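Local coordinates for hydroxyglutarate synthase (Pseudomonas putida, PDB 6W1G), which uses iron(II) and O2 to decarboxylate and hydroxylate 2-oxoadipate, forming D-2-hydroxyglutarate in the D-lysine catabolic pathway of this bacterium, at residues Ile224-Ile234 against Arg291-Gly299; Gly245-Glu253 against Leu264-Leu272. All coordinates share one frame; numbering follows the deposited sequence. Where two conformers were deposited one is given.

Contact 1 (Ile224-Ile234 against Arg291-Gly299); sequences INHLTPRTLDI and RFGEIEQRG. With NI (nickel (II) ion), chain B.
H226 and E294 meet at the nickel ion, held by H226 NE2 at 2.0 Å and by E294 OE1 at 2.1 Å. H70 from strand 69-75 completes a facial triad of two histidines and one carboxylate, and three waters fill the other positions; nickel here occupies the Fe(2+) site. Imidazole and carboxylate planes are turned 60° apart, and E294 CB lies over one face of the H226 ring. E294 CG stands anti to the backbone N (chi1 -178°), carrying the carboxylate out to the metal.

In the second shell T228 OG1 donates to E294 OE1 over 2.8 Å, on the anti side but 26° out of the carboxylate plane; the same oxygen serves metal and hydroxyl. Threonine suits this place because its methyl, T228 CG2, also packs 3.7 Å from E296 CG. E296 OE2 is hydrogen-bonded to H70 ND1, and R298 NE forms a salt bridge to that same OE2, while R298 NH1 is held by the carbonyl oxygens of D398 and Y396.

Farther out, T231 N binds E296 O at 2.9 Å, whereas waters bridge N225 O to F292 N and L227 O to E294 N. Extended Q297 offers OE1 to I234 N over 2.9 Å, where helix 234-240 begins; with an alanine here, that N-H would probably lose its acceptor, leaving the helix start less firmly tied. At the far end, R291 NH2 meets a lone pair of I224 O at 2.9 Å.

Strand 226-229 thus joins strand 288-298, and with H70 three strands share one metal whose three water-filled positions could admit substrate and O2.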
ATOM      1  N   ILE A 224     -10.218   1.766  10.687  1.00 14.26           N
ATOM      2  CA  ILE A 224      -8.861   1.657  10.145  1.00 12.83           C
ATOM      3  C   ILE A 224      -8.159   0.501  10.846  1.00 14.26           C
ATOM      4  O   ILE A 224      -8.008   0.483  12.075  1.00 17.44           O
ATOM      5  CB  ILE A 224      -8.105   2.977  10.336  1.00 11.92           C
ATOM      6  CG1 ILE A 224      -8.787   4.060   9.503  1.00 13.05           C
ATOM      7  CG2 ILE A 224      -6.651   2.813   9.975  1.00 12.92           C
ATOM      8  CD1 ILE A 224      -8.273   5.445   9.767  1.00 15.08           C
ATOM      9  N   ASN A 225      -7.723  -0.485  10.085  1.00 12.19           N
ATOM     10  CA  ASN A 225      -6.940  -1.575  10.645  0.54 12.10           C
ATOM     11  C   ASN A 225      -5.506  -1.150  10.898  1.00 12.77           C
ATOM     12  O   ASN A 225      -4.885  -1.564  11.899  1.00 13.96           O
ATOM     13  CB  ASN A 225      -6.925  -2.735   9.658  0.54 12.06           C
ATOM     14  CG  ASN A 225      -6.190  -3.929  10.174  0.54 17.29           C
ATOM     15  OD1 ASN A 225      -5.131  -4.261   9.651  0.54 23.07           O
ATOM     16  ND2 ASN A 225      -6.731  -4.598  11.178  0.54 19.44           N
ATOM     17  N   HIS A 226      -4.976  -0.333  10.011  1.00 12.21           N
ATOM     18  CA  HIS A 226      -3.745   0.408  10.276  1.00 13.19           C
ATOM     19  C   HIS A 226      -3.651   1.504   9.219  1.00 11.21           C
ATOM     20  O   HIS A 226      -4.285   1.455   8.159  1.00 10.73           O
ATOM     21  CB  HIS A 226      -2.503  -0.474  10.326  1.00 14.81           C
ATOM     22  CG  HIS A 226      -2.291  -1.289   9.106  1.00 13.80           C
ATOM     23  ND1 HIS A 226      -2.692  -2.601   9.010  1.00 17.77           N
ATOM     24  CD2 HIS A 226      -1.722  -1.000   7.907  1.00 15.19           C
ATOM     25  CE1 HIS A 226      -2.367  -3.091   7.827  1.00 16.20           C
ATOM     26  NE2 HIS A 226      -1.766  -2.138   7.132  1.00 13.90           N
ATOM     27  N   LEU A 227      -2.841   2.501   9.548  1.00 11.57           N
ATOM     28  CA  LEU A 227      -2.431   3.557   8.643  1.00 10.90           C
ATOM     29  C   LEU A 227      -0.914   3.617   8.711  1.00 11.58           C
ATOM     30  O   LEU A 227      -0.370   3.856   9.794  1.00 14.00           O
ATOM     31  CB  LEU A 227      -3.032   4.853   9.120  1.00 12.84           C
ATOM     32  CG  LEU A 227      -3.236   5.958   8.221  1.00 14.83           C
ATOM     33  CD1 LEU A 227      -3.670   5.810   6.895  1.00 15.36           C
ATOM     34  CD2 LEU A 227      -3.742   7.180   8.839  1.00 15.05           C
ATOM     35  N   THR A 228      -0.262   3.402   7.578  1.00 10.81           N
ATOM     36  CA  THR A 228       1.180   3.126   7.533  1.00 10.74           C
ATOM     37  C   THR A 228       1.895   4.252   6.822  1.00 10.25           C
ATOM     38  O   THR A 228       1.640   4.483   5.622  1.00 11.31           O
ATOM     39  CB  THR A 228       1.425   1.817   6.777  1.00 11.08           C
ATOM     40  OG1 THR A 228       0.694   0.805   7.460  1.00 11.82           O
ATOM     41  CG2 THR A 228       2.898   1.497   6.727  1.00 12.02           C
ATOM     42  N   PRO A 229       2.791   4.947   7.522  1.00 10.24           N
ATOM     43  CA  PRO A 229       3.647   5.938   6.867  1.00 10.69           C
ATOM     44  C   PRO A 229       4.830   5.259   6.210  1.00 10.57           C
ATOM     45  O   PRO A 229       5.171   4.114   6.503  1.00 11.75           O
ATOM     46  CB  PRO A 229       4.106   6.835   8.018  1.00 12.13           C
ATOM     47  CG  PRO A 229       4.142   5.940   9.178  1.00 13.64           C
ATOM     48  CD  PRO A 229       3.075   4.875   8.978  1.00 11.66           C
ATOM     49  N   ARG A 230       5.477   6.006   5.321  1.00 11.02           N
ATOM     50  CA  ARG A 230       6.629   5.544   4.571  1.00 10.16           C
ATOM     51  C   ARG A 230       7.921   6.111   5.154  1.00 10.55           C
ATOM     52  O   ARG A 230       8.088   7.329   5.266  1.00 11.80           O
ATOM     53  CB  ARG A 230       6.528   5.963   3.098  1.00 11.08           C
ATOM     54  CG  ARG A 230       7.733   5.557   2.286  1.00 11.33           C
ATOM     55  CD  ARG A 230       7.608   5.999   0.836  1.00 10.72           C
ATOM     56  NE  ARG A 230       8.818   5.707   0.115  1.00 11.37           N
ATOM     57  CZ  ARG A 230       9.090   6.086  -1.136  1.00 11.51           C
ATOM     58  NH1 ARG A 230       8.215   6.811  -1.832  1.00 11.15           N
ATOM     59  NH2 ARG A 230      10.235   5.751  -1.693  1.00 15.21           N
ATOM     60  N   THR A 231       8.822   5.211   5.548  1.00 10.12           N
ATOM     61  CA  THR A 231      10.158   5.610   5.941  1.00 10.82           C
ATOM     62  C   THR A 231      11.163   5.244   4.867  1.00 10.67           C
ATOM     63  O   THR A 231      11.004   4.272   4.145  1.00 11.18           O
ATOM     64  CB  THR A 231      10.564   4.979   7.288  1.00 12.82           C
ATOM     65  OG1 THR A 231      11.842   5.465   7.708  1.00 14.85           O
ATOM     66  CG2 THR A 231      10.641   3.480   7.259  1.00 14.58           C
ATOM     67  N   LEU A 232      12.253   6.018   4.840  1.00 11.23           N
ATOM     68  CA  LEU A 232      13.388   5.702   3.976  1.00 11.75           C
ATOM     69  C   LEU A 232      14.321   4.643   4.573  1.00 12.13           C
ATOM     70  O   LEU A 232      15.209   4.174   3.892  1.00 13.11           O
ATOM     71  CB  LEU A 232      14.194   6.972   3.689  1.00 11.76           C
ATOM     72  CG  LEU A 232      13.424   8.047   2.936  1.00 10.80           C
ATOM     73  CD1 LEU A 232      14.305   9.283   2.733  1.00 12.04           C
ATOM     74  CD2 LEU A 232      12.876   7.547   1.610  1.00 12.06           C
ATOM     75  N   ASP A 233      14.165   4.254   5.842  1.00 12.90           N
ATOM     76  CA  ASP A 233      15.097   3.276   6.434  1.00 12.80           C
ATOM     77  C   ASP A 233      14.407   2.532   7.573  1.00 13.62           C
ATOM     78  O   ASP A 233      14.372   3.006   8.705  1.00 13.51           O
ATOM     79  CB  ASP A 233      16.379   3.963   6.912  1.00 14.52           C
ATOM     80  CG  ASP A 233      17.420   2.966   7.363  1.00 15.69           C
ATOM     81  OD1 ASP A 233      17.098   1.784   7.615  1.00 14.91           O
ATOM     82  OD2 ASP A 233      18.613   3.358   7.502  1.00 17.44           O
ATOM     83  N   ILE A 234      13.848   1.362   7.261  1.00 12.80           N
ATOM     84  CA  ILE A 234      13.112   0.618   8.273  1.00 13.31           C
ATOM     85  C   ILE A 234      14.046   0.053   9.330  1.00 13.79           C
ATOM     86  O   ILE A 234      13.632  -0.161  10.468  1.00 15.07           O
ATOM     87  CB  ILE A 234      12.236  -0.463   7.612  1.00 13.54           C
ATOM     88  CG1 ILE A 234      11.137  -0.920   8.575  1.00 13.74           C
ATOM     89  CG2 ILE A 234      13.059  -1.648   7.190  1.00 15.37           C
ATOM     90  CD1 ILE A 234      10.127  -1.777   7.928  1.00 15.69           C
ATOM     91  N   ARG A 291      -5.470  -2.574  18.762  1.00 13.78           N
ATOM     92  CA  ARG A 291      -5.229  -1.908  17.490  1.00 13.33           C
ATOM     93  C   ARG A 291      -3.745  -1.968  17.226  1.00 13.27           C
ATOM     94  O   ARG A 291      -2.939  -1.655  18.125  1.00 14.84           O
ATOM     95  CB  ARG A 291      -5.684  -0.451  17.504  1.00 13.66           C
ATOM     96  CG  ARG A 291      -7.175  -0.333  17.807  1.00 14.34           C
ATOM     97  CD  ARG A 291      -7.700   1.079  17.505  1.00 14.43           C
ATOM     98  NE  ARG A 291      -7.867   1.257  16.072  1.00 14.07           N
ATOM     99  CZ  ARG A 291      -8.451   2.323  15.523  1.00 13.15           C
ATOM    100  NH1 ARG A 291      -8.804   3.364  16.276  1.00 13.11           N
ATOM    101  NH2 ARG A 291      -8.586   2.367  14.196  1.00 14.29           N
ATOM    102  N   PHE A 292      -3.369  -2.424  16.041  1.00 13.89           N
ATOM    103  CA  PHE A 292      -1.977  -2.586  15.679  1.00 14.63           C
ATOM    104  C   PHE A 292      -1.578  -1.583  14.622  1.00 14.39           C
ATOM    105  O   PHE A 292      -2.358  -1.218  13.749  1.00 17.89           O
ATOM    106  CB  PHE A 292      -1.733  -3.961  15.130  1.00 16.46           C
ATOM    107  CG  PHE A 292      -1.937  -5.046  16.132  1.00 20.14           C
ATOM    108  CD1 PHE A 292      -0.914  -5.426  16.981  1.00 21.17           C
ATOM    109  CD2 PHE A 292      -3.170  -5.679  16.260  1.00 25.19           C
ATOM    110  CE1 PHE A 292      -1.115  -6.433  17.928  1.00 23.59           C
ATOM    111  CE2 PHE A 292      -3.347  -6.688  17.188  1.00 27.29           C
ATOM    112  CZ  PHE A 292      -2.331  -7.050  18.026  1.00 26.61           C
ATOM    113  N   GLY A 293      -0.334  -1.153  14.684  1.00 13.66           N
ATOM    114  CA  GLY A 293       0.241  -0.251  13.713  1.00 13.16           C
ATOM    115  C   GLY A 293       1.258  -0.969  12.848  1.00 12.58           C
ATOM    116  O   GLY A 293       1.603  -2.137  13.019  1.00 14.05           O
ATOM    117  N   GLU A 294       1.701  -0.229  11.827  1.00 12.79           N
ATOM    118  CA  GLU A 294       2.632  -0.744  10.829  1.00 12.11           C
ATOM    119  C   GLU A 294       3.532   0.372  10.343  1.00 11.75           C
ATOM    120  O   GLU A 294       3.168   1.568  10.351  1.00 12.56           O
ATOM    121  CB  GLU A 294       1.828  -1.343   9.670  1.00 13.09           C
ATOM    122  CG  GLU A 294       2.633  -1.967   8.551  1.00 13.24           C
ATOM    123  CD  GLU A 294       1.706  -2.593   7.542  1.00 14.25           C
ATOM    124  OE1 GLU A 294       1.131  -1.878   6.698  1.00 14.31           O
ATOM    125  OE2 GLU A 294       1.506  -3.825   7.604  1.00 18.17           O
ATOM    126  N   ILE A 295       4.713  -0.019   9.884  1.00 11.39           N
ATOM    127  CA  ILE A 295       5.670   0.876   9.242  1.00 11.41           C
ATOM    128  C   ILE A 295       6.196   0.159   8.009  1.00 10.85           C
ATOM    129  O   ILE A 295       6.397  -1.051   8.026  1.00 11.86           O
ATOM    130  CB  ILE A 295       6.816   1.247  10.238  1.00 12.20           C
ATOM    131  CG1 ILE A 295       7.812   2.203   9.652  1.00 14.01           C
ATOM    132  CG2 ILE A 295       7.540   0.013  10.779  1.00 15.48           C
ATOM    133  CD1 ILE A 295       7.259   3.531   9.268  1.00 13.57           C
ATOM    134  N   GLU A 296       6.471   0.923   6.937  1.00 10.89           N
ATOM    135  CA  GLU A 296       6.985   0.330   5.697  1.00 11.19           C
ATOM    136  C   GLU A 296       8.035   1.216   5.062  1.00  9.81           C
ATOM    137  O   GLU A 296       8.060   2.437   5.249  1.00 11.90           O
ATOM    138  CB  GLU A 296       5.878   0.052   4.685  1.00 11.59           C
ATOM    139  CG  GLU A 296       5.290   1.247   3.951  1.00 14.08           C
ATOM    140  CD  GLU A 296       4.011   0.913   3.108  1.00 14.30           C
ATOM    141  OE1 GLU A 296       3.744  -0.262   2.912  1.00 16.71           O
ATOM    142  OE2 GLU A 296       3.288   1.808   2.675  1.00 15.88           O
ATOM    143  N   GLN A 297       8.893   0.559   4.285  1.00 10.32           N
ATOM    144  CA  GLN A 297       9.883   1.180   3.440  1.00  9.90           C
ATOM    145  C   GLN A 297       9.623   0.648   2.019  1.00  9.48           C
ATOM    146  O   GLN A 297       9.519  -0.567   1.840  1.00 11.26           O
ATOM    147  CB  GLN A 297      11.307   0.800   3.884  1.00 10.66           C
ATOM    148  CG  GLN A 297      12.395   1.467   3.046  1.00 10.84           C
ATOM    149  CD  GLN A 297      13.768   0.990   3.361  1.00 11.94           C
ATOM    150  OE1 GLN A 297      14.084   0.548   4.480  1.00 13.06           O
ATOM    151  NE2 GLN A 297      14.638   1.106   2.390  1.00 12.99           N
ATOM    152  N   ARG A 298       9.523   1.522   1.023  1.00  9.46           N
ATOM    153  CA  ARG A 298       9.157   1.119  -0.333  1.00  9.91           C
ATOM    154  C   ARG A 298      10.347   1.240  -1.260  1.00 10.46           C
ATOM    155  O   ARG A 298      10.960   2.299  -1.322  1.00 12.51           O
ATOM    156  CB  ARG A 298       7.957   1.921  -0.871  1.00 10.69           C
ATOM    157  CG  ARG A 298       6.692   1.518  -0.192  1.00  9.83           C
ATOM    158  CD  ARG A 298       5.466   2.312  -0.692  1.00 11.30           C
ATOM    159  NE  ARG A 298       4.264   1.711  -0.140  1.00 11.86           N
ATOM    160  CZ  ARG A 298       3.661   0.652  -0.656  1.00 10.57           C
ATOM    161  NH1 ARG A 298       4.019   0.166  -1.849  1.00 10.64           N
ATOM    162  NH2 ARG A 298       2.677   0.065   0.019  1.00 12.52           N
ATOM    163  N   GLY A 299      10.622   0.159  -1.981  1.00 10.57           N
ATOM    164  CA  GLY A 299      11.696   0.072  -2.943  1.00 11.52           C
ATOM    165  C   GLY A 299      11.198  -0.122  -4.364  1.00  9.85           C
ATOM    166  O   GLY A 299      10.132   0.373  -4.707  1.00 10.61           O
TER
HETATM  167 NI    NI B 500      -0.491  -2.487   5.568  0.86 13.70          NI
HETATM  168  O   HOH W   1     -10.492   4.138  12.670  1.00 16.06           O
HETATM  169  O   HOH W   2      -7.370  -0.899  14.360  1.00 24.91           O
HETATM  170  O   HOH W   3      -5.320  -3.159  14.043  1.00 20.19           O
HETATM  171  O   HOH W   4       1.142   2.858  11.836  1.00 13.90           O
HETATM  172  O   HOH W   5       3.254   4.558   2.727  1.00 20.87           O
HETATM  173  O   HOH W   6      10.745   4.115   1.438  1.00 10.99           O
HETATM  174  O   HOH W   7      -0.270  -4.700   6.074  1.00 23.51           O
HETATM  175  O   HOH W   8      -2.084  -3.374   4.421  1.00 17.90           O
HETATM  176  O   HOH W   9       0.551  -3.360   4.046  1.00 21.27           O

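Contact 2 (Gly245-Glu253 against Leu264-Leu272)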
ATOM      1  N   GLY A 245       8.059   3.086  23.027  1.00 24.85           N
ATOM      2  CA  GLY A 245       6.944   2.274  23.489  1.00 25.85           C
ATOM      3  C   GLY A 245       6.173   1.529  22.429  1.00 24.87           C
ATOM      4  O   GLY A 245       5.033   1.119  22.679  1.00 25.52           O
ATOM      5  N   ILE A 246       6.745   1.345  21.232  1.00 23.51           N
ATOM      6  CA  ILE A 246       6.090   0.606  20.156  1.00 23.67           C
ATOM      7  C   ILE A 246       7.057  -0.466  19.665  1.00 21.40           C
ATOM      8  O   ILE A 246       7.494  -0.421  18.486  1.00 20.67           O
ATOM      9  CB  ILE A 246       5.573   1.562  19.062  1.00 23.86           C
ATOM     10  CG1 ILE A 246       6.605   2.659  18.755  1.00 23.11           C
ATOM     11  CG2 ILE A 246       4.244   2.182  19.519  1.00 24.11           C
ATOM     12  CD1 ILE A 246       6.248   3.512  17.529  1.00 25.52           C
ATOM     13  N   PRO A 247       7.538  -1.359  20.552  1.00 21.89           N
ATOM     14  CA  PRO A 247       8.532  -2.336  20.096  1.00 23.20           C
ATOM     15  C   PRO A 247       7.943  -3.133  18.959  1.00 18.94           C
ATOM     16  O   PRO A 247       6.859  -3.737  19.107  1.00 19.61           O
ATOM     17  CB  PRO A 247       8.765  -3.228  21.318  1.00 23.28           C
ATOM     18  CG  PRO A 247       7.587  -3.044  22.148  1.00 23.28           C
ATOM     19  CD  PRO A 247       7.125  -1.617  21.931  1.00 22.91           C
ATOM     20  N   PRO A 248       8.610  -3.184  17.828  1.00 20.45           N
ATOM     21  CA  PRO A 248       8.006  -3.895  16.707  1.00 21.11           C
ATOM     22  C   PRO A 248       8.438  -5.346  16.727  1.00 21.32           C
ATOM     23  O   PRO A 248       9.336  -5.754  17.461  1.00 24.29           O
ATOM     24  CB  PRO A 248       8.620  -3.209  15.495  1.00 25.32           C
ATOM     25  CG  PRO A 248      10.009  -2.848  15.953  1.00 28.08           C
ATOM     26  CD  PRO A 248       9.809  -2.430  17.411  1.00 22.63           C
ATOM     27  N   LYS A 249       7.777  -6.115  15.884  1.00 22.31           N
ATOM     28  CA  LYS A 249       8.253  -7.448  15.600  1.00 22.79           C
ATOM     29  C   LYS A 249       9.659  -7.372  15.033  1.00 22.01           C
ATOM     30  O   LYS A 249       9.954  -6.565  14.134  1.00 22.97           O
ATOM     31  CB  LYS A 249       7.296  -8.092  14.606  1.00 22.68           C
ATOM     32  CG  LYS A 249       5.866  -8.308  15.133  1.00 28.79           C
ATOM     33  CD  LYS A 249       5.762  -9.365  16.199  1.00 36.37           C
ATOM     34  CE  LYS A 249       4.334  -9.932  16.205  1.00 41.10           C
ATOM     35  NZ  LYS A 249       3.811 -10.155  17.577  1.00 44.37           N
ATOM     36  N   ALA A 250      10.550  -8.186  15.581  1.00 23.47           N
ATOM     37  CA  ALA A 250      11.911  -8.246  15.064  1.00 24.40           C
ATOM     38  C   ALA A 250      11.962  -8.787  13.644  1.00 25.55           C
ATOM     39  O   ALA A 250      12.825  -8.373  12.872  1.00 26.76           O
ATOM     40  CB  ALA A 250      12.759  -9.139  15.951  1.00 25.36           C
ATOM     41  N   VAL A 251      11.080  -9.721  13.290  1.00 22.60           N
ATOM     42  CA  VAL A 251      11.004 -10.187  11.916  1.00 22.83           C
ATOM     43  C   VAL A 251      10.439  -9.078  11.040  1.00 20.92           C
ATOM     44  O   VAL A 251       9.340  -8.570  11.262  1.00 25.96           O
ATOM     45  CB  VAL A 251      10.120 -11.430  11.825  1.00 27.13           C
ATOM     46  CG1 VAL A 251       9.863 -11.797  10.387  1.00 30.09           C
ATOM     47  CG2 VAL A 251      10.742 -12.607  12.558  1.00 28.81           C
ATOM     48  N   VAL A 252      11.177  -8.701  10.019  1.00 18.78           N
ATOM     49  CA  VAL A 252      10.725  -7.729   9.045  1.00 16.39           C
ATOM     50  C   VAL A 252      10.278  -8.498   7.817  1.00 15.65           C
ATOM     51  O   VAL A 252      11.052  -9.303   7.267  1.00 16.51           O
ATOM     52  CB  VAL A 252      11.853  -6.733   8.723  1.00 16.43           C
ATOM     53  CG1 VAL A 252      11.417  -5.776   7.629  1.00 16.52           C
ATOM     54  CG2 VAL A 252      12.268  -5.978   9.972  1.00 18.57           C
ATOM     55  N   GLU A 253       9.048  -8.235   7.362  1.00 14.94           N
ATOM     56  CA  GLU A 253       8.569  -8.856   6.136  1.00 15.63           C
ATOM     57  C   GLU A 253       9.167  -8.158   4.933  1.00 14.59           C
ATOM     58  O   GLU A 253       9.399  -6.948   4.975  1.00 14.95           O
ATOM     59  CB  GLU A 253       7.047  -8.778   6.049  1.00 17.61           C
ATOM     60  CG  GLU A 253       6.339  -9.505   7.185  1.00 25.14           C
ATOM     61  CD  GLU A 253       4.850  -9.462   7.003  1.00 34.62           C
ATOM     62  OE1 GLU A 253       4.200  -8.558   7.575  1.00 37.03           O
ATOM     63  OE2 GLU A 253       4.336 -10.299   6.239  1.00 41.75           O
ATOM     64  N   LEU A 264       8.796  -3.971  -0.926  1.00  9.90           N
ATOM     65  CA  LEU A 264       8.745  -3.163   0.273  1.00 10.04           C
ATOM     66  C   LEU A 264       9.210  -4.033   1.437  1.00  9.67           C
ATOM     67  O   LEU A 264       9.242  -5.257   1.335  1.00 11.41           O
ATOM     68  CB  LEU A 264       7.379  -2.545   0.506  1.00 11.32           C
ATOM     69  CG  LEU A 264       6.228  -3.483   0.813  1.00 11.43           C
ATOM     70  CD1 LEU A 264       6.199  -3.943   2.261  1.00 12.53           C
ATOM     71  CD2 LEU A 264       4.912  -2.793   0.500  1.00 14.20           C
ATOM     72  N   ARG A 265       9.517  -3.377   2.552  1.00 10.79           N
ATOM     73  CA  ARG A 265       9.769  -4.021   3.823  1.00 10.61           C
ATOM     74  C   ARG A 265       8.792  -3.451   4.830  1.00 11.17           C
ATOM     75  O   ARG A 265       8.431  -2.270   4.749  1.00 11.38           O
ATOM     76  CB  ARG A 265      11.169  -3.751   4.303  1.00 12.64           C
ATOM     77  CG  ARG A 265      12.245  -4.195   3.328  1.00 13.40           C
ATOM     78  CD  ARG A 265      13.662  -4.003   3.876  1.00 13.74           C
ATOM     79  NE  ARG A 265      13.961  -5.067   4.827  1.00 15.36           N
ATOM     80  CZ  ARG A 265      14.825  -4.989   5.831  1.00 14.28           C
ATOM     81  NH1 ARG A 265      15.497  -3.879   6.053  1.00 16.31           N
ATOM     82  NH2 ARG A 265      15.014  -6.055   6.614  1.00 16.62           N
ATOM     83  N   GLN A 266       8.305  -4.289   5.753  1.00 11.47           N
ATOM     84  CA  GLN A 266       7.312  -3.826   6.714  1.00 11.80           C
ATOM     85  C   GLN A 266       7.425  -4.576   8.043  1.00 12.72           C
ATOM     86  O   GLN A 266       7.874  -5.733   8.094  1.00 14.02           O
ATOM     87  CB  GLN A 266       5.886  -4.000   6.201  1.00 15.26           C
ATOM     88  CG  GLN A 266       5.507  -5.438   5.950  1.00 19.22           C
ATOM     89  CD  GLN A 266       4.151  -5.667   5.256  1.00 23.23           C
ATOM     90  OE1 GLN A 266       3.708  -4.907   4.364  1.00 24.24           O
ATOM     91  NE2 GLN A 266       3.501  -6.750   5.653  1.00 27.98           N
ATOM     92  N   THR A 267       7.022  -3.904   9.116  1.00 12.84           N
ATOM     93  CA  THR A 267       6.866  -4.594  10.398  1.00 13.96           C
ATOM     94  C   THR A 267       5.732  -3.900  11.146  1.00 13.42           C
ATOM     95  O   THR A 267       5.197  -2.877  10.708  1.00 14.25           O
ATOM     96  CB  THR A 267       8.175  -4.724  11.209  1.00 16.72           C
ATOM     97  OG1 THR A 267       7.945  -5.604  12.306  1.00 18.55           O
ATOM     98  CG2 THR A 267       8.673  -3.414  11.684  1.00 17.70           C
ATOM     99  N   SER A 268       5.346  -4.490  12.262  1.00 14.64           N
ATOM    100  CA  SER A 268       4.140  -4.121  12.988  1.00 14.86           C
ATOM    101  C   SER A 268       4.438  -3.959  14.472  1.00 14.17           C
ATOM    102  O   SER A 268       5.491  -4.377  14.980  1.00 14.71           O
ATOM    103  CB  SER A 268       3.017  -5.181  12.789  1.00 18.07           C
ATOM    104  OG  SER A 268       3.452  -6.413  13.350  1.00 23.15           O
ATOM    105  N   PHE A 269       3.485  -3.320  15.146  1.00 13.05           N
ATOM    106  CA  PHE A 269       3.601  -3.098  16.590  1.00 13.34           C
ATOM    107  C   PHE A 269       2.207  -2.945  17.164  1.00 13.03           C
ATOM    108  O   PHE A 269       1.249  -2.607  16.461  1.00 15.33           O
ATOM    109  CB  PHE A 269       4.437  -1.846  16.862  1.00 14.20           C
ATOM    110  CG  PHE A 269       3.915  -0.576  16.259  1.00 14.71           C
ATOM    111  CD1 PHE A 269       4.250  -0.200  14.959  1.00 16.64           C
ATOM    112  CD2 PHE A 269       3.088   0.264  16.990  1.00 15.30           C
ATOM    113  CE1 PHE A 269       3.755   0.961  14.424  1.00 16.93           C
ATOM    114  CE2 PHE A 269       2.606   1.419  16.460  1.00 16.07           C
ATOM    115  CZ  PHE A 269       2.949   1.777  15.174  1.00 18.79           C
ATOM    116  N   LYS A 270       2.104  -3.101  18.454  1.00 13.54           N
ATOM    117  CA  LYS A 270       0.849  -2.864  19.136  1.00 14.04           C
ATOM    118  C   LYS A 270       0.719  -1.369  19.375  1.00 13.27           C
ATOM    119  O   LYS A 270       1.586  -0.747  19.983  1.00 15.67           O
ATOM    120  CB  LYS A 270       0.800  -3.611  20.466  1.00 16.07           C
ATOM    121  CG  LYS A 270      -0.571  -3.487  21.157  1.00 20.32           C
ATOM    122  CD  LYS A 270      -0.719  -4.366  22.387  1.00 25.76           C
ATOM    123  CE  LYS A 270      -2.063  -4.185  23.101  1.00 28.54           C
ATOM    124  NZ  LYS A 270      -2.117  -5.050  24.291  1.00 34.78           N
ATOM    125  N   ALA A 271      -0.388  -0.789  18.912  1.00 13.46           N
ATOM    126  CA  ALA A 271      -0.565   0.652  18.976  1.00 13.85           C
ATOM    127  C   ALA A 271      -1.487   1.110  20.081  1.00 14.32           C
ATOM    128  O   ALA A 271      -1.253   2.179  20.647  1.00 16.00           O
ATOM    129  CB  ALA A 271      -1.070   1.195  17.650  1.00 16.10           C
ATOM    130  N   LEU A 272      -2.545   0.359  20.409  1.00 13.50           N
ATOM    131  CA  LEU A 272      -3.488   0.789  21.435  1.00 13.60           C
ATOM    132  C   LEU A 272      -4.339  -0.399  21.875  1.00 14.45           C
ATOM    133  O   LEU A 272      -4.766  -1.207  21.045  1.00 16.80           O
ATOM    134  CB  LEU A 272      -4.382   1.912  20.889  1.00 13.88           C
ATOM    135  CG  LEU A 272      -5.335   2.546  21.893  1.00 13.78           C
ATOM    136  CD1 LEU A 272      -4.613   3.367  22.900  1.00 16.78           C
ATOM    137  CD2 LEU A 272      -6.332   3.399  21.134  1.00 16.67           C
TER
HETATM  138  O   HOH W  10       2.667  -0.473  22.380  1.00 31.96           O
HETATM  139  O   HOH W  11       4.366  -3.666  20.013  1.00 31.12           O
HETATM  140  O   HOH W  12      13.300  -8.202   5.903  1.00 17.21           O
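I246 lies beside F269 on strand 264-275, the two side chains pointing the same way: I246 CG2 is 3.4 Å from the ring atom F269 CD2, and CD1 comes over one face of the ring. A branched aliphatic residue suits this buried place because it can lie against an aromatic flank with two branches. On either side of I246, water takes over, one molecule bridging G245 O to K270 O and another linking P247 O to K270 N.

P248 has no N-H to give and contributes carbon instead, its CA 3.1 Å from S268 O and its CB against the methyl of T267. K249 supplies the first direct backbone bond of the loop, K249 N to S268 O at 3.0 Å, while its long chain runs outward. The next carbonyl is met by a side chain: T267 OG1, placed anti to its own backbone N (chi1 -170°), donates to K249 O at 2.9 Å. Beyond it the loop bows away from the strand, and the N-H groups of A250 and V251 turn to the carboxylate of E327.

V252 brings the loop back. V252 CG1 rests on one face of the R265 guanidinium, 3.7 Å from R265 NH2, a flat surface that accepts a methyl. R265 NH1 forms a salt bridge to D235, and a water in the guanidinium plane accepts from R265 NH2.

E253 closes the contact as a hydrogen-bonded antiparallel pair with Q266, each backbone N-H reaching the other's carbonyl. The side chains add a further link, Q266 NE2 to E253 OE1 at 2.7 Å, lying in the amide plane but arriving from above the carboxylate. This bond probably helps to set the rotation of the Q266 amide, which lies near the metal site.

The contacts meet on one antiparallel pair of consecutive strands, 264-275 and 288-298, their centres about 9 Å apart. Strand 288-298 of contact 1 pairs with strand 264-275 of contact 2, as in G293 N to F269 O and R291 N to L272 O, probable hydrogen bonds of 2.8 Å each. The pair has 224-234 against one strand and the 245-253 loop against the other. Q266 connects contact 2 to the metal: its side chain comes about 5 Å from the nickel ion and about 4 Å from the side chain of E294. Helix 234-240 also bridges the two, since I234 touches R265. Contact 1 supplies two of the three protein ligands, and contact 2 lies on the neighbouring strand.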